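Local coordinates for protein TqaA (Penicillium aethiopicum, PDB 5DLK) that probably closes the ring of a nonribosomal peptide, this chain being a mutant form of the terminal condensation-like domain of a larger fungal synthetase, at residues 308-313 against 362-367; 328-333 against 421-426. One frame throughout, in Å; residues are numbered along the deposited sequence. Where two conformers were deposited one is given.

Interaction 1 of 2, residues 308-313 against 362-367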
loop_
_atom_site.group_PDB
_atom_site.type_symbol
_atom_site.label_atom_id
_atom_site.label_comp_id
_atom_site.label_asym_id
_atom_site.label_seq_id
_atom_site.Cartn_x
_atom_site.Cartn_y
_atom_site.Cartn_z
ATOM N N HIS A 308 7.719 9.738 -2.479
ATOM C CA HIS A 308 6.328 9.603 -2.900
ATOM C C HIS A 308 6.047 8.159 -3.294
ATOM O O HIS A 308 6.961 7.382 -3.557
ATOM C CB HIS A 308 5.964 10.583 -4.035
ATOM C CG HIS A 308 6.430 10.166 -5.400
ATOM N ND1 HIS A 308 5.636 10.286 -6.522
ATOM C CD2 HIS A 308 7.614 9.668 -5.831
ATOM C CE1 HIS A 308 6.303 9.865 -7.583
ATOM N NE2 HIS A 308 7.504 9.475 -7.189
ATOM N N THR A 309 4.770 7.799 -3.265
ATOM C CA THR A 309 4.321 6.452 -3.579
ATOM C C THR A 309 4.032 6.299 -5.064
ATOM O O THR A 309 3.328 7.127 -5.656
ATOM C CB THR A 309 3.051 6.095 -2.786
ATOM O OG1 THR A 309 3.292 6.329 -1.400
ATOM C CG2 THR A 309 2.687 4.637 -3.019
ATOM N N VAL A 310 4.622 5.262 -5.668
ATOM C CA VAL A 310 4.356 4.894 -7.048
ATOM C C VAL A 310 3.704 3.517 -7.048
ATOM O O VAL A 310 3.866 2.753 -6.090
ATOM C CB VAL A 310 5.657 4.883 -7.908
ATOM C CG1 VAL A 310 6.260 6.332 -7.951
ATOM C CG2 VAL A 310 6.666 3.875 -7.347
ATOM N N ASN A 311 2.968 3.176 -8.101
ATOM C CA ASN A 311 2.188 1.942 -8.012
ATOM C C ASN A 311 2.983 0.683 -8.386
ATOM O O ASN A 311 2.570 -0.434 -8.050
ATOM C CB ASN A 311 0.900 2.047 -8.853
ATOM C CG ASN A 311 1.166 2.262 -10.339
ATOM O OD1 ASN A 311 2.097 1.699 -10.919
ATOM N ND2 ASN A 311 0.328 3.077 -10.966
ATOM N N GLY A 312 4.137 0.861 -9.030
ATOM C CA GLY A 312 5.035 -0.257 -9.300
ATOM C C GLY A 312 4.518 -1.237 -10.347
ATOM O O GLY A 312 4.975 -2.384 -10.423
ATOM N N ARG A 313 3.576 -0.788 -11.166
ATOM C CA ARG A 313 2.948 -1.681 -12.134
ATOM C C ARG A 313 3.206 -1.231 -13.556
ATOM O O ARG A 313 2.372 -1.397 -14.446
ATOM C CB ARG A 313 1.453 -1.772 -11.841
ATOM C CG ARG A 313 1.256 -2.239 -10.395
ATOM C CD ARG A 313 -0.178 -2.494 -9.966
ATOM N NE ARG A 313 -0.561 -3.868 -10.253
ATOM C CZ ARG A 313 -0.705 -4.852 -9.366
ATOM N NH1 ARG A 313 -0.528 -4.673 -8.062
ATOM N NH2 ARG A 313 -1.050 -6.037 -9.814
ATOM N N SER A 362 9.851 3.699 -15.933
ATOM C CA SER A 362 10.453 2.400 -16.237
ATOM C C SER A 362 11.511 1.995 -15.205
ATOM O O SER A 362 12.088 0.901 -15.292
ATOM C CB SER A 362 11.050 2.394 -17.657
ATOM O OG SER A 362 12.090 3.339 -17.810
ATOM N N HIS A 363 11.728 2.843 -14.203
ATOM C CA HIS A 363 12.797 2.617 -13.229
ATOM C C HIS A 363 12.304 2.589 -11.785
ATOM O O HIS A 363 13.093 2.425 -10.854
ATOM C CB HIS A 363 13.860 3.712 -13.382
ATOM C CG HIS A 363 14.316 3.901 -14.799
ATOM N ND1 HIS A 363 14.967 2.915 -15.507
ATOM C CD2 HIS A 363 14.225 4.968 -15.631
ATOM C CE1 HIS A 363 15.251 3.361 -16.720
ATOM N NE2 HIS A 363 14.813 4.608 -16.821
ATOM N N GLU A 364 10.997 2.743 -11.607
ATOM C CA GLU A 364 10.426 3.022 -10.290
ATOM C C GLU A 364 10.227 1.776 -9.412
ATOM O O GLU A 364 9.830 1.883 -8.246
ATOM C CB GLU A 364 9.077 3.726 -10.468
ATOM C CG GLU A 364 8.025 2.773 -11.007
ATOM C CD GLU A 364 6.634 3.365 -11.114
ATOM O OE1 GLU A 364 6.485 4.614 -11.211
ATOM O OE2 GLU A 364 5.678 2.550 -11.123
ATOM N N HIS A 365 10.506 0.601 -9.977
ATOM C CA HIS A 365 10.189 -0.677 -9.358
ATOM C C HIS A 365 11.292 -1.274 -8.484
ATOM O O HIS A 365 11.074 -2.286 -7.798
ATOM C CB HIS A 365 9.854 -1.679 -10.465
ATOM C CG HIS A 365 10.982 -1.880 -11.424
ATOM N ND1 HIS A 365 11.181 -1.061 -12.517
ATOM C CD2 HIS A 365 11.997 -2.780 -11.432
ATOM C CE1 HIS A 365 12.268 -1.455 -13.162
ATOM N NE2 HIS A 365 12.780 -2.498 -12.524
ATOM N N VAL A 366 12.481 -0.682 -8.516
ATOM C CA VAL A 366 13.618 -1.235 -7.785
ATOM C C VAL A 366 13.603 -0.854 -6.305
ATOM O O VAL A 366 13.006 0.145 -5.940
ATOM C CB VAL A 366 14.950 -0.797 -8.403
ATOM C CG1 VAL A 366 15.135 -1.465 -9.780
ATOM C CG2 VAL A 366 15.038 0.743 -8.492
ATOM N N GLU A 367 14.278 -1.648 -5.472
ATOM C CA GLU A 367 14.345 -1.394 -4.021
ATOM C C GLU A 367 14.974 -0.048 -3.685
ATOM O O GLU A 367 16.029 0.271 -4.221
ATOM C CB GLU A 367 15.157 -2.486 -3.329
ATOM C CG GLU A 367 14.570 -3.884 -3.512
ATOM C CD GLU A 367 13.299 -4.076 -2.695
ATOM O OE1 GLU A 367 13.420 -4.331 -1.480
ATOM O OE2 GLU A 367 12.200 -3.973 -3.273
#
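Glu364 reaches across to Val310 and Gly312, a useful example of a carboxylate that faces an apolar branch with one oxygen and a backbone N-H with the other. A chi1 of 71° tucks its CG over its own backbone, and the extended chain beyond carries the carboxylate across to the end of the strand opposite. Val310 and Glu364 lie alongside one another, their side chains pointing in opposing directions: Glu364 OE1 comes 3.4 Å from Val310 CB, while Val310 CG2 lies 3.8 Å from Glu364 CD. Glu364 OE2 turns to the loop, where Gly312 N gives it a weak, bent hydrogen bond (3.1 Å, 132° at the hydrogen). Its stronger partner is Asn314 ND2, so this one oxygen draws in two donors from the loop after strand 303-310. Asn311 crosses this carboxylate at a steep angle, planes 77° apart, and its OD1 stays 3.7 Å from Glu364 OE2. Within its own segment, Asn311 OD1 accepts from Arg313 N at 2.9 Å in an Asx turn. The Asx turn thus shapes the backbone at Asn311, a residue that binds the phosphopantetheine arm, absent here. Tyr357, another binder of that arm, packs from helix 346-358 against both Val310 and Glu364. The contact therefore joins the exit of strand 303-310 to the type I turn His363 to Val366 between helices 346-358 and 368-375.

Interaction 2 of 2, residues 328-333 against 421-426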
loop_
_atom_site.group_PDB
_atom_site.type_symbol
_atom_site.label_atom_id
_atom_site.label_comp_id
_atom_site.label_asym_id
_atom_site.label_seq_id
_atom_site.Cartn_x
_atom_site.Cartn_y
_atom_site.Cartn_z
ATOM N N LEU A 328 3.452 -1.569 -4.569
ATOM C CA LEU A 328 3.750 -0.179 -4.200
ATOM C C LEU A 328 5.222 0.016 -3.934
ATOM O O LEU A 328 5.874 -0.872 -3.400
ATOM C CB LEU A 328 2.983 0.244 -2.925
ATOM C CG LEU A 328 1.471 0.392 -2.930
ATOM C CD1 LEU A 328 1.019 0.839 -1.553
ATOM C CD2 LEU A 328 1.043 1.400 -3.989
ATOM N N ASN A 329 5.744 1.194 -4.275
ATOM C CA ASN A 329 7.094 1.531 -3.896
ATOM C C ASN A 329 7.133 2.957 -3.382
ATOM O O ASN A 329 6.301 3.781 -3.766
ATOM C CB ASN A 329 8.054 1.349 -5.079
ATOM C CG ASN A 329 9.462 1.105 -4.629
ATOM O OD1 ASN A 329 9.721 0.980 -3.437
ATOM N ND2 ASN A 329 10.395 1.038 -5.576
ATOM N N PHE A 330 8.081 3.230 -2.497
ATOM C CA PHE A 330 8.278 4.583 -1.978
ATOM C C PHE A 330 9.644 5.043 -2.467
ATOM O O PHE A 330 10.662 4.479 -2.062
ATOM C CB PHE A 330 8.186 4.583 -0.472
ATOM C CG PHE A 330 7.023 3.770 0.030
ATOM C CD1 PHE A 330 5.724 4.238 -0.136
ATOM C CD2 PHE A 330 7.229 2.517 0.602
ATOM C CE1 PHE A 330 4.629 3.493 0.318
ATOM C CE2 PHE A 330 6.133 1.757 1.056
ATOM C CZ PHE A 330 4.840 2.258 0.898
ATOM N N VAL A 331 9.649 6.011 -3.379
ATOM C CA VAL A 331 10.896 6.385 -4.077
ATOM C C VAL A 331 11.096 7.903 -4.028
ATOM O O VAL A 331 10.146 8.658 -3.752
ATOM C CB VAL A 331 10.892 5.900 -5.548
ATOM C CG1 VAL A 331 10.739 4.355 -5.634
ATOM C CG2 VAL A 331 9.819 6.634 -6.371
ATOM N N PRO A 332 12.331 8.369 -4.275
ATOM C CA PRO A 332 12.589 9.814 -4.271
ATOM C C PRO A 332 11.953 10.548 -5.437
ATOM O O PRO A 332 11.977 10.099 -6.583
ATOM C CB PRO A 332 14.126 9.903 -4.388
ATOM C CG PRO A 332 14.629 8.490 -4.191
ATOM C CD PRO A 332 13.542 7.613 -4.654
ATOM N N LEU A 333 11.391 11.706 -5.115
ATOM C CA LEU A 333 10.910 12.644 -6.102
ATOM C C LEU A 333 11.737 13.896 -5.917
ATOM O O LEU A 333 11.789 14.447 -4.817
ATOM C CB LEU A 333 9.412 12.943 -5.896
ATOM C CG LEU A 333 8.846 13.954 -6.898
ATOM C CD1 LEU A 333 8.972 13.410 -8.329
ATOM C CD2 LEU A 333 7.384 14.249 -6.534
ATOM N N GLU A 421 8.636 8.843 10.014
ATOM C CA GLU A 421 8.228 9.590 8.820
ATOM C C GLU A 421 6.852 10.264 8.928
ATOM O O GLU A 421 6.005 9.891 9.756
ATOM C CB GLU A 421 8.227 8.662 7.605
ATOM C CG GLU A 421 7.009 7.722 7.523
ATOM C CD GLU A 421 7.075 6.553 8.506
ATOM O OE1 GLU A 421 8.170 6.283 9.033
ATOM O OE2 GLU A 421 6.027 5.904 8.726
ATOM N N VAL A 422 6.640 11.262 8.074
ATOM C CA VAL A 422 5.347 11.924 7.953
ATOM C C VAL A 422 4.749 11.470 6.627
ATOM O O VAL A 422 5.439 11.472 5.606
ATOM C CB VAL A 422 5.472 13.465 7.991
ATOM C CG1 VAL A 422 4.128 14.132 7.648
ATOM C CG2 VAL A 422 5.973 13.904 9.355
ATOM N N TRP A 423 3.493 11.025 6.664
ATOM C CA TRP A 423 2.737 10.714 5.457
ATOM C C TRP A 423 1.747 11.807 5.116
ATOM O O TRP A 423 1.059 12.323 6.006
ATOM C CB TRP A 423 1.956 9.393 5.632
ATOM C CG TRP A 423 2.797 8.214 5.891
ATOM C CD1 TRP A 423 3.329 7.828 7.091
ATOM C CD2 TRP A 423 3.217 7.234 4.930
ATOM N NE1 TRP A 423 4.050 6.657 6.928
ATOM C CE2 TRP A 423 4.006 6.289 5.611
ATOM C CE3 TRP A 423 3.021 7.082 3.555
ATOM C CZ2 TRP A 423 4.586 5.184 4.966
ATOM C CZ3 TRP A 423 3.582 5.979 2.918
ATOM C CH2 TRP A 423 4.363 5.053 3.619
ATOM N N ILE A 424 1.662 12.155 3.830
ATOM C CA ILE A 424 0.578 12.992 3.345
ATOM C C ILE A 424 -0.198 12.190 2.324
ATOM O O ILE A 424 0.328 11.871 1.272
ATOM C CB ILE A 424 1.070 14.292 2.692
ATOM C CG1 ILE A 424 1.800 15.168 3.719
ATOM C CG2 ILE A 424 -0.132 15.055 2.084
ATOM C CD1 ILE A 424 2.443 16.424 3.135
ATOM N N PHE A 425 -1.434 11.830 2.649
ATOM C CA PHE A 425 -2.298 11.149 1.696
ATOM C C PHE A 425 -3.312 12.142 1.139
ATOM O O PHE A 425 -3.791 13.008 1.873
ATOM C CB PHE A 425 -3.062 9.991 2.340
ATOM C CG PHE A 425 -2.194 8.938 2.973
ATOM C CD1 PHE A 425 -1.668 7.904 2.215
ATOM C CD2 PHE A 425 -1.931 8.968 4.340
ATOM C CE1 PHE A 425 -0.877 6.907 2.821
ATOM C CE2 PHE A 425 -1.158 7.978 4.939
ATOM C CZ PHE A 425 -0.631 6.957 4.176
ATOM N N THR A 426 -3.676 12.002 -0.128
ATOM C CA THR A 426 -4.749 12.842 -0.690
ATOM C C THR A 426 -5.782 11.936 -1.353
ATOM O O THR A 426 -5.437 11.077 -2.145
ATOM C CB THR A 426 -4.224 13.879 -1.709
ATOM O OG1 THR A 426 -3.288 13.256 -2.605
ATOM C CG2 THR A 426 -3.544 15.027 -1.000
#
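Phe330 and Trp423 stand on strands of one mixed sheet of the condensation (CoA-acyltransferase-like) domain that run antiparallel to each other with two strands, 303-310 and 386-390, between them, and Phe330 CA is 11.1 Å from Trp423 CA. That is less than three strand spacings of a flat sheet would give, which is consistent with a curved or twisted sheet, and only the large rings bridge the gap. They meet as an offset edge-to-face pair. The benzo edge of Trp423 points at one face of Phe330, with planes 83° apart and the centroids of the Phe330 ring and the six-membered Trp423 ring 5.4 Å from each other. The approach is off centre: Phe330 CE1 lies 3.7 Å from both Trp423 CZ3 and Trp423 CH2, close to the plane of the indole. A chi1 of -61° sets CG of Trp423 opposite its carbonyl carbon, which swings the indole toward Phe330. Its polar side is held within its own segment, where Trp423 NE1 donates to the anti lone pair of Glu421 OE2 at 2.8 Å and 150°. That oxygen also meets Arg64 in a salt bridge, and Phe416 adds a second edge-to-face partner for the indole. Phe330 lies about 10 Å, side chain to side chain, from Asn311 of the phosphopantetheine site. The chemistry implies a division of labour: the C-H edge of the indole faces the pi cloud of Phe330, whereas the N-H of the buried indole is met by a carboxylate that would tend to polarise it and to limit rotation of the ring.

Overall arrangement
Followed from the N terminus, the chain leaves strand 303-310, returns antiparallel along strand 329-336, and passes through helix 346-358 to residues 362-367, where interaction 1 closes a loop of 48 residues. Interaction 2 starts within that loop, at 328-333, and closes only at 421-426, 87 residues on and after strand 386-390. The two loops therefore cross. Asn329 joins them, its ND2 probably donating to the carbonyl oxygens of both Glu364 and Val366. Between them the contacts tie the edge strand 329-336 and its neighbour 303-310 to an interhelical turn through interaction 1 and to strand 422-428 of the same sheet through interaction 2.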